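Local structure of organic hydroperoxide resistance protein (Legionella pneumophila, 6MJN) at residues T14-K18 / V27-D31; K35-A39 / G49-P53; F65-R70 / D82-T86; L112-E118 / S143-K147. The protein probably detoxifies organic hydroperoxides by cysteine-based, thiol-dependent reduction, as do other members of the OsmC/Ohr family, and forms a dimer. All blocks are in the same frame, centred on the assembly; numbering follows the deposited sequence. Where two conformers were deposited one is given.

Interaction 1 (T14-K18 / V27-D31); sequences TTIAK and VETTD
Ile16 and Thr30 stand alongside each other with the same heading at the open end of an antiparallel beta hairpin, built from strands 13-20 and 26-29. The CG2 branch of Ile16, anti to its own backbone N, is the one that reaches Thr30, 3.4 Å from OG1. Next to this pair Ile16 O takes the backbone N-H of Thr30 at 2.8 Å, and the CA of Thr29 also approaches that oxygen. Further along, Lys18 and Glu28 form a hydrogen-bonded pair, N to O in both directions, and their side chains share a face of the sheet, where the Glu28 carboxylate leads off to His26. Ala17 and Thr29, a non-hydrogen-bonded pair with CA atoms 4.1 Å apart, occupy the other face; Ala17 CB meets Val27 CG2 at 4.1 Å. Thr15 and Thr29 cross obliquely on that side, Thr15 OG1 lying 3.9 Å from Thr29 CG2 while bonding to Gln55 of the second subunit. Strand 13-20 also pairs antiparallel with a strand of that subunit, which carries the sheet across the dimer interface. Where the hairpin ends, Thr29 OG1, turned between its backbone N and carbonyl carbon (chi1 53°), donates to Asp31 OD1 at 2.8 Å.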
# COMPACT_ATOMS: atom_id res chain seq x y z
N THR B 14 3.29 4.21 14.33
CA THR B 14 1.94 4.48 13.83
C THR B 14 1.99 5.72 12.95
O THR B 14 2.66 6.69 13.30
CB THR B 14 0.95 4.67 14.99
OG1 THR B 14 0.89 3.48 15.79
CG2 THR B 14 -0.44 4.98 14.48
N THR B 15 1.29 5.68 11.83
CA THR B 15 1.24 6.84 10.95
C THR B 15 -0.21 7.04 10.53
O THR B 15 -0.98 6.08 10.46
CB THR B 15 2.20 6.68 9.74
OG1 THR B 15 2.17 7.86 8.93
CG2 THR B 15 1.82 5.47 8.86
N ILE B 16 -0.60 8.29 10.31
CA ILE B 16 -1.98 8.63 9.99
C ILE B 16 -2.00 9.41 8.69
O ILE B 16 -1.24 10.38 8.54
CB ILE B 16 -2.62 9.46 11.13
CG1 ILE B 16 -2.77 8.60 12.39
CG2 ILE B 16 -3.98 10.05 10.71
CD1 ILE B 16 -3.09 9.42 13.63
N ALA B 17 -2.88 9.01 7.75
CA ALA B 17 -3.08 9.74 6.50
C ALA B 17 -4.52 10.18 6.36
O ALA B 17 -5.44 9.49 6.81
CB ALA B 17 -2.72 8.89 5.28
N LYS B 18 -4.73 11.33 5.72
CA LYS B 18 -6.07 11.88 5.52
C LYS B 18 -6.21 12.25 4.06
O LYS B 18 -5.34 12.95 3.51
CB LYS B 18 -6.32 13.09 6.42
CG LYS B 18 -6.29 12.80 7.92
CD LYS B 18 -6.56 14.05 8.73
CE LYS B 18 -6.78 13.72 10.20
NZ LYS B 18 -7.16 14.93 10.99
N VAL B 27 -3.95 13.66 -0.56
CA VAL B 27 -3.75 12.87 0.65
C VAL B 27 -2.44 13.26 1.31
O VAL B 27 -1.43 13.49 0.62
CB VAL B 27 -3.80 11.35 0.33
CG1 VAL B 27 -2.67 10.96 -0.62
CG2 VAL B 27 -3.75 10.52 1.61
N GLU B 28 -2.45 13.37 2.65
CA GLU B 28 -1.27 13.78 3.41
C GLU B 28 -1.16 12.95 4.68
O GLU B 28 -2.18 12.60 5.28
CB GLU B 28 -1.29 15.26 3.86
CG GLU B 28 -1.18 16.28 2.74
CD GLU B 28 -1.08 17.75 3.21
OE1 GLU B 28 -0.84 18.03 4.41
OE2 GLU B 28 -1.23 18.63 2.34
N THR B 29 0.07 12.70 5.12
CA THR B 29 0.27 12.16 6.45
C THR B 29 0.24 13.29 7.45
O THR B 29 0.59 14.43 7.12
CB THR B 29 1.59 11.40 6.58
OG1 THR B 29 2.69 12.23 6.14
CG2 THR B 29 1.56 10.11 5.76
N THR B 30 -0.15 12.96 8.68
CA THR B 30 -0.26 13.96 9.73
C THR B 30 1.10 14.60 10.03
O THR B 30 1.16 15.80 10.36
CB THR B 30 -0.86 13.32 10.98
OG1 THR B 30 -2.22 12.94 10.71
CG2 THR B 30 -0.84 14.28 12.16
N ASP B 31 2.19 13.85 9.89
CA ASP B 31 3.50 14.46 10.15
C ASP B 31 4.05 15.21 8.94
O ASP B 31 5.19 15.69 9.00
CB ASP B 31 4.50 13.40 10.63
CG ASP B 31 4.84 12.36 9.57
OD1 ASP B 31 4.27 12.40 8.46
OD2 ASP B 31 5.69 11.48 9.86

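Interaction 2 (K35-A39 / G49-P53); sequences KLDLA and GATNP
Ala39 and Ala50 meet methyl to methyl, CB to CB at 3.9 Å, where the chain leaving strand 35-37 runs beside the loop that leads to the N-cap of helix 53-76. Packing is tight around Ala50 and Thr51; Ala50 CB points at the other segment and lies 3.5 Å from Asp37 O and against the peptide link between Leu38 and Ala39. One direct hydrogen bond ties the two backbones, from Ala39 N to Thr51 O at 3.0 Å, and the CA of Leu38 approaches the same oxygen. Leu38 and Thr51 cross at a slant: Thr51 CG2, set between its backbone N and carbonyl carbon (chi1 -165° for OG1), comes 4.1 Å from Leu38 CD2. Both also pack on the second subunit, Leu38 on Ala63 and Thr51 on Leu34 of that chain.

Beyond this packed part the two backbones are bridged by water. One molecule donates to Asp37 O and accepts from Thr51 N. Asn52, whose OD1 caps Gln55 N at the helix start, bonds through ND2 to Tyr13 OH of the second subunit and to a second water. That water, 2.8 Å from Asn52 ND2, donates to Ala39 O and Ala50 O, each at 2.7 Å.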
# COMPACT_ATOMS: atom_id res chain seq x y z
N LYS B 35 2.93 14.26 1.12
CA LYS B 35 1.87 15.18 0.70
C LYS B 35 1.70 15.00 -0.80
O LYS B 35 2.62 15.32 -1.56
CB LYS B 35 2.23 16.64 1.02
CG LYS B 35 2.32 17.02 2.51
CD LYS B 35 2.60 18.52 2.71
CE LYS B 35 2.80 18.83 4.19
NZ LYS B 35 3.10 20.28 4.45
N LEU B 36 0.54 14.51 -1.24
CA LEU B 36 0.41 14.00 -2.60
C LEU B 36 -0.91 14.41 -3.25
O LEU B 36 -1.97 14.19 -2.67
CB LEU B 36 0.50 12.47 -2.63
CG LEU B 36 1.80 11.81 -2.22
CD1 LEU B 36 1.54 10.32 -2.18
CD2 LEU B 36 2.90 12.15 -3.20
N ASP B 37 -0.83 14.98 -4.45
CA ASP B 37 -2.00 15.12 -5.30
C ASP B 37 -2.30 13.78 -5.97
O ASP B 37 -1.40 12.98 -6.21
CB ASP B 37 -1.77 16.17 -6.38
CG ASP B 37 -1.80 17.59 -5.85
OD1 ASP B 37 -2.37 17.82 -4.76
OD2 ASP B 37 -1.27 18.49 -6.53
N LEU B 38 -3.57 13.55 -6.27
CA LEU B 38 -4.06 12.31 -6.84
C LEU B 38 -4.78 12.59 -8.15
O LEU B 38 -5.34 13.67 -8.35
CB LEU B 38 -5.03 11.60 -5.89
CG LEU B 38 -4.48 11.34 -4.49
CD1 LEU B 38 -5.58 10.96 -3.51
CD2 LEU B 38 -3.46 10.22 -4.63
N ALA B 39 -4.78 11.61 -9.05
CA ALA B 39 -5.60 11.71 -10.24
C ALA B 39 -5.92 10.31 -10.74
O ALA B 39 -5.11 9.39 -10.61
CB ALA B 39 -4.92 12.53 -11.35
N GLY B 49 -1.54 12.66 -14.66
CA GLY B 49 -0.77 13.81 -14.23
C GLY B 49 -0.50 13.88 -12.74
O GLY B 49 0.11 14.86 -12.29
N ALA B 50 -0.95 12.88 -11.98
CA ALA B 50 -0.62 12.71 -10.57
C ALA B 50 -0.72 11.23 -10.22
O ALA B 50 -1.18 10.42 -11.02
CB ALA B 50 -1.53 13.55 -9.67
N THR B 51 -0.29 10.87 -9.00
CA THR B 51 -0.24 9.46 -8.62
C THR B 51 -1.62 8.97 -8.20
O THR B 51 -2.62 9.69 -8.26
CB THR B 51 0.80 9.23 -7.53
OG1 THR B 51 1.08 7.82 -7.41
CG2 THR B 51 0.30 9.74 -6.20
N ASN B 52 -1.69 7.71 -7.77
CA ASN B 52 -2.95 7.03 -7.46
C ASN B 52 -2.66 5.90 -6.48
O ASN B 52 -1.49 5.54 -6.26
CB ASN B 52 -3.62 6.50 -8.74
CG ASN B 52 -2.70 5.59 -9.53
OD1 ASN B 52 -2.34 4.53 -9.05
ND2 ASN B 52 -2.33 6.00 -10.76
N PRO B 53 -3.70 5.31 -5.87
CA PRO B 53 -3.45 4.23 -4.89
C PRO B 53 -2.69 3.02 -5.44
O PRO B 53 -1.99 2.37 -4.66
CB PRO B 53 -4.87 3.83 -4.45
CG PRO B 53 -5.65 5.11 -4.61
CD PRO B 53 -5.12 5.71 -5.88
O HOH W 1 0.94 13.03 -7.27
O HOH W 2 -2.92 8.53 -11.92

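Interaction 3 (F65-R70 / D82-T86); sequences FESAIR and DVSMT
The long helix 53-76 of the OsmC-like fold packs along strand 82-93, outermost in its sheet within this chain but joined by a strand of the second subunit; the two segments run nearly antiparallel at 151°, and Val83 and Met85 point from the strand toward the helix. Val83 divides its branches between two partners. CG1 sits over one face of the Arg70 guanidinium, offset toward its rim and 3.5 Å from CZ, whereas CG2 meets Ile69 CD1 at 3.9 Å. Met85 bends at chi2 and chi3, which brings its sulfur and methyl to Phe65: CE lies 3.6 Å from CD1, and SD makes an oblique Met-aromatic contact, 4.8 Å from the ring centroid. Ile69 CD1 also touches that sulfur, and so lies against both strand side chains.

A salt-bridge network edges this apolar layer. Arg70 grips Glu66 side-on, NE at 3.0 Å and NH2 at 2.9 Å from the same OE2, which lies in the guanidinium plane. These two bonds to one oxygen should limit the rotation of the guanidinium and hold it flat over Val83. Arg70 NH2 also makes a weak salt-bridge bond to Asp82 OD1 at 3.4 Å. Glu66 OE2 additionally receives the backbone N-H of Gly22 of the second subunit. Phe65 continues inward onto Val121 and Ala124 of helix 114-125 and onto Cys128, while Met85 rests on Leu105 and Ala107 of the adjoining strand 99-110.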
# COMPACT_ATOMS: atom_id res chain seq x y z
N PHE B 65 9.77 -4.95 0.17
CA PHE B 65 10.36 -6.23 -0.17
C PHE B 65 11.87 -6.10 -0.31
O PHE B 65 12.60 -7.00 0.11
CB PHE B 65 9.74 -6.79 -1.46
CG PHE B 65 9.93 -8.28 -1.64
CD1 PHE B 65 11.11 -8.80 -2.18
CD2 PHE B 65 8.92 -9.16 -1.28
CE1 PHE B 65 11.27 -10.17 -2.34
CE2 PHE B 65 9.07 -10.52 -1.43
CZ PHE B 65 10.24 -11.04 -1.97
N GLU B 66 12.35 -4.99 -0.87
CA GLU B 66 13.80 -4.77 -0.90
C GLU B 66 14.38 -4.81 0.51
O GLU B 66 15.44 -5.41 0.74
CB GLU B 66 14.12 -3.43 -1.56
CG GLU B 66 15.64 -3.23 -1.73
CD GLU B 66 16.04 -1.79 -1.97
OE1 GLU B 66 15.17 -0.98 -2.33
OE2 GLU B 66 17.23 -1.47 -1.79
N SER B 67 13.70 -4.18 1.47
CA SER B 67 14.17 -4.20 2.85
C SER B 67 14.18 -5.61 3.42
O SER B 67 15.09 -5.97 4.18
CB SER B 67 13.28 -3.29 3.70
OG SER B 67 13.71 -3.29 5.05
N ALA B 68 13.18 -6.43 3.08
CA ALA B 68 13.14 -7.79 3.61
C ALA B 68 14.26 -8.66 3.04
O ALA B 68 14.80 -9.52 3.74
CB ALA B 68 11.78 -8.42 3.33
N ILE B 69 14.59 -8.47 1.76
CA ILE B 69 15.77 -9.11 1.18
C ILE B 69 17.02 -8.72 1.95
O ILE B 69 17.83 -9.58 2.34
CB ILE B 69 15.91 -8.75 -0.31
CG1 ILE B 69 14.75 -9.34 -1.12
CG2 ILE B 69 17.27 -9.24 -0.84
CD1 ILE B 69 14.79 -8.97 -2.64
N ARG B 70 17.22 -7.42 2.16
CA ARG B 70 18.41 -6.98 2.89
C ARG B 70 18.42 -7.54 4.31
O ARG B 70 19.49 -7.92 4.82
CB ARG B 70 18.50 -5.45 2.90
CG ARG B 70 18.70 -4.85 1.52
CD ARG B 70 18.97 -3.36 1.56
NE ARG B 70 19.01 -2.77 0.22
CZ ARG B 70 20.12 -2.60 -0.50
NH1 ARG B 70 21.30 -2.98 -0.01
NH2 ARG B 70 20.05 -2.06 -1.71
N ASP B 82 24.41 -5.80 -3.84
CA ASP B 82 23.36 -4.82 -4.10
C ASP B 82 22.05 -5.53 -4.42
O ASP B 82 22.03 -6.73 -4.73
CB ASP B 82 23.76 -3.88 -5.26
CG ASP B 82 22.96 -2.59 -5.27
OD1 ASP B 82 22.22 -2.32 -4.30
OD2 ASP B 82 23.07 -1.85 -6.27
N VAL B 83 20.96 -4.79 -4.31
CA VAL B 83 19.65 -5.29 -4.71
C VAL B 83 18.80 -4.11 -5.14
O VAL B 83 18.84 -3.04 -4.53
CB VAL B 83 18.97 -6.10 -3.58
CG1 VAL B 83 18.82 -5.25 -2.33
CG2 VAL B 83 17.59 -6.59 -4.02
N SER B 84 18.03 -4.29 -6.21
CA SER B 84 16.94 -3.39 -6.52
C SER B 84 15.68 -4.22 -6.70
O SER B 84 15.73 -5.42 -6.99
CB SER B 84 17.23 -2.55 -7.77
OG SER B 84 17.33 -3.37 -8.91
N MET B 85 14.54 -3.55 -6.57
CA MET B 85 13.26 -4.23 -6.52
C MET B 85 12.27 -3.52 -7.45
O MET B 85 12.10 -2.30 -7.36
CB MET B 85 12.73 -4.21 -5.09
CG MET B 85 11.76 -5.30 -4.79
SD MET B 85 12.52 -6.93 -4.97
CE MET B 85 11.01 -7.68 -5.60
N THR B 86 11.64 -4.30 -8.32
CA THR B 86 10.58 -3.86 -9.21
C THR B 86 9.28 -4.51 -8.74
O THR B 86 9.24 -5.71 -8.47
CB THR B 86 10.88 -4.28 -10.65
OG1 THR B 86 12.10 -3.67 -11.09
CG2 THR B 86 9.77 -3.85 -11.57

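Interaction 4 (L112-E118 / S143-K147); sequences LNQNEAE and SVSVK
Gln114 NE2 is held by two oxygens, Val144 O across the contact and Glu118 OE2 one helical turn on, each 2.9 Å away. Both lie in the amide plane and both bonds are almost straight, 177° and 179° at the hydrogen, although the amide meets Val144 O from above the carbonyl plane. A bend at chi2 (71°) carries the amide to the strand, where the Gln114 and Val144 side chains run antiparallel past one another. The other end of the amide, OE1, receives a water that also accepts from Val146 N, so Gln114 links to strand backbone on either side of Ser145.

Ala117 points its methyl CB between the two valines, a tight 3.4 Å from Val146 CG1. In one of its two conformers Val144 sets CG2 against that methyl and CG1 against Glu118 CG. At the helix start, Asn113 and Glu116 form a capping box: Glu116 N donates to Asn113 OD1, and Asn113 N to Glu116 OE1. The contact seats the first turn of helix 114-125 on the C-terminal strand 140-146, an outermost strand of its sheet in this chain; Ala117 and Val144 both reach Ile109 of the neighbouring strand 99-110.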
# COMPACT_ATOMS: atom_id res chain seq x y z
N LEU B 112 25.33 -13.00 -5.73
CA LEU B 112 24.91 -14.37 -5.50
C LEU B 112 24.74 -15.08 -6.84
O LEU B 112 24.51 -14.43 -7.87
CB LEU B 112 23.58 -14.43 -4.74
CG LEU B 112 23.55 -13.75 -3.37
CD1 LEU B 112 22.15 -13.89 -2.79
CD2 LEU B 112 24.58 -14.35 -2.46
N ASN B 113 24.85 -16.41 -6.82
CA ASN B 113 24.47 -17.14 -8.02
C ASN B 113 22.94 -17.22 -8.09
O ASN B 113 22.22 -16.83 -7.14
CB ASN B 113 25.21 -18.50 -8.10
CG ASN B 113 24.79 -19.50 -7.01
OD1 ASN B 113 23.60 -19.75 -6.79
ND2 ASN B 113 25.79 -20.11 -6.36
N GLN B 114 22.42 -17.63 -9.25
CA GLN B 114 20.98 -17.57 -9.47
C GLN B 114 20.21 -18.38 -8.42
O GLN B 114 19.19 -17.91 -7.89
CB GLN B 114 20.65 -18.08 -10.88
CG GLN B 114 19.15 -18.09 -11.21
CD GLN B 114 18.58 -16.70 -11.40
OE1 GLN B 114 19.30 -15.77 -11.76
NE2 GLN B 114 17.28 -16.55 -11.14
N ASN B 115 20.68 -19.57 -8.10
CA ASN B 115 19.96 -20.41 -7.13
C ASN B 115 19.96 -19.79 -5.74
O ASN B 115 18.92 -19.72 -5.07
CB ASN B 115 20.54 -21.82 -7.11
CG ASN B 115 20.13 -22.64 -8.33
OD1 ASN B 115 19.18 -22.30 -9.03
ND2 ASN B 115 20.86 -23.72 -8.59
N GLU B 116 21.13 -19.32 -5.27
CA GLU B 116 21.22 -18.60 -4.01
C GLU B 116 20.25 -17.44 -3.95
O GLU B 116 19.61 -17.19 -2.92
CB GLU B 116 22.64 -18.06 -3.79
CG GLU B 116 23.68 -19.11 -3.45
CD GLU B 116 25.11 -18.55 -3.47
OE1 GLU B 116 25.36 -17.52 -4.14
OE2 GLU B 116 25.98 -19.15 -2.81
N ALA B 117 20.15 -16.68 -5.05
CA ALA B 117 19.26 -15.53 -5.07
C ALA B 117 17.80 -15.96 -4.99
O ALA B 117 16.99 -15.32 -4.32
CB ALA B 117 19.51 -14.70 -6.33
N GLU B 118 17.44 -17.05 -5.68
CA GLU B 118 16.06 -17.53 -5.64
C GLU B 118 15.66 -17.95 -4.23
O GLU B 118 14.53 -17.69 -3.80
CB GLU B 118 15.87 -18.68 -6.63
CG GLU B 118 16.08 -18.20 -8.05
CD GLU B 118 15.93 -19.24 -9.11
OE1 GLU B 118 16.09 -20.44 -8.83
OE2 GLU B 118 15.67 -18.82 -10.26
N SER B 143 10.05 -13.14 -9.49
CA SER B 143 11.16 -13.52 -10.35
C SER B 143 12.41 -12.85 -9.82
O SER B 143 12.35 -11.84 -9.10
CB SER B 143 10.92 -13.15 -11.81
OG SER B 143 10.80 -11.75 -11.97
N VAL B 144 13.57 -13.41 -10.16
CA VAL B 144 14.82 -12.84 -9.68
C VAL B 144 15.87 -12.97 -10.76
O VAL B 144 15.93 -13.97 -11.49
CB VAL B 144 15.26 -13.50 -8.35
CG1 VAL B 144 15.33 -14.98 -8.52
CG2 VAL B 144 16.59 -12.93 -7.88
N SER B 145 16.67 -11.92 -10.89
CA SER B 145 17.79 -11.90 -11.81
C SER B 145 19.04 -11.57 -11.02
O SER B 145 18.98 -10.86 -10.00
CB SER B 145 17.59 -10.86 -12.91
OG SER B 145 16.45 -11.19 -13.69
N VAL B 146 20.18 -12.10 -11.45
CA VAL B 146 21.44 -11.78 -10.80
C VAL B 146 22.34 -11.12 -11.84
O VAL B 146 22.10 -11.21 -13.05
CB VAL B 146 22.11 -13.03 -10.17
CG1 VAL B 146 21.24 -13.56 -9.03
CG2 VAL B 146 22.34 -14.11 -11.21
N LYS B 147 23.35 -10.43 -11.35
CA LYS B 147 24.27 -9.72 -12.24
C LYS B 147 25.55 -9.37 -11.49
O LYS B 147 25.73 -9.79 -10.35
CB LYS B 147 23.61 -8.45 -12.80
OXT LYS B 147 26.42 -8.67 -12.01
O HOH W 3 19.78 -13.77 -13.74

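How the interactions relate
Interactions 1 and 2 share a small antiparallel sheet, strands 26-29 and 35-37 being neighbours in it and 49-53 a loop beside it; their centres are 15 Å apart, and Val27 O probably accepts from Leu36 N at 2.9 Å. Interactions 3 and 4 place helices 53-76 and 114-125 on strands of the mixed sheet that are outermost within this chain; their centres are 12 Å apart and their nearest atoms about 6 Å. Within the chain interactions 2 and 3 stay about 14 Å apart at their nearest atoms. The dimer connects them: interactions 1, 2 and 3 touch the second subunit, Ile16 of one copy packing on Thr86 of the other. Interaction 3 borders Cys128, probably redox-active by family resemblance.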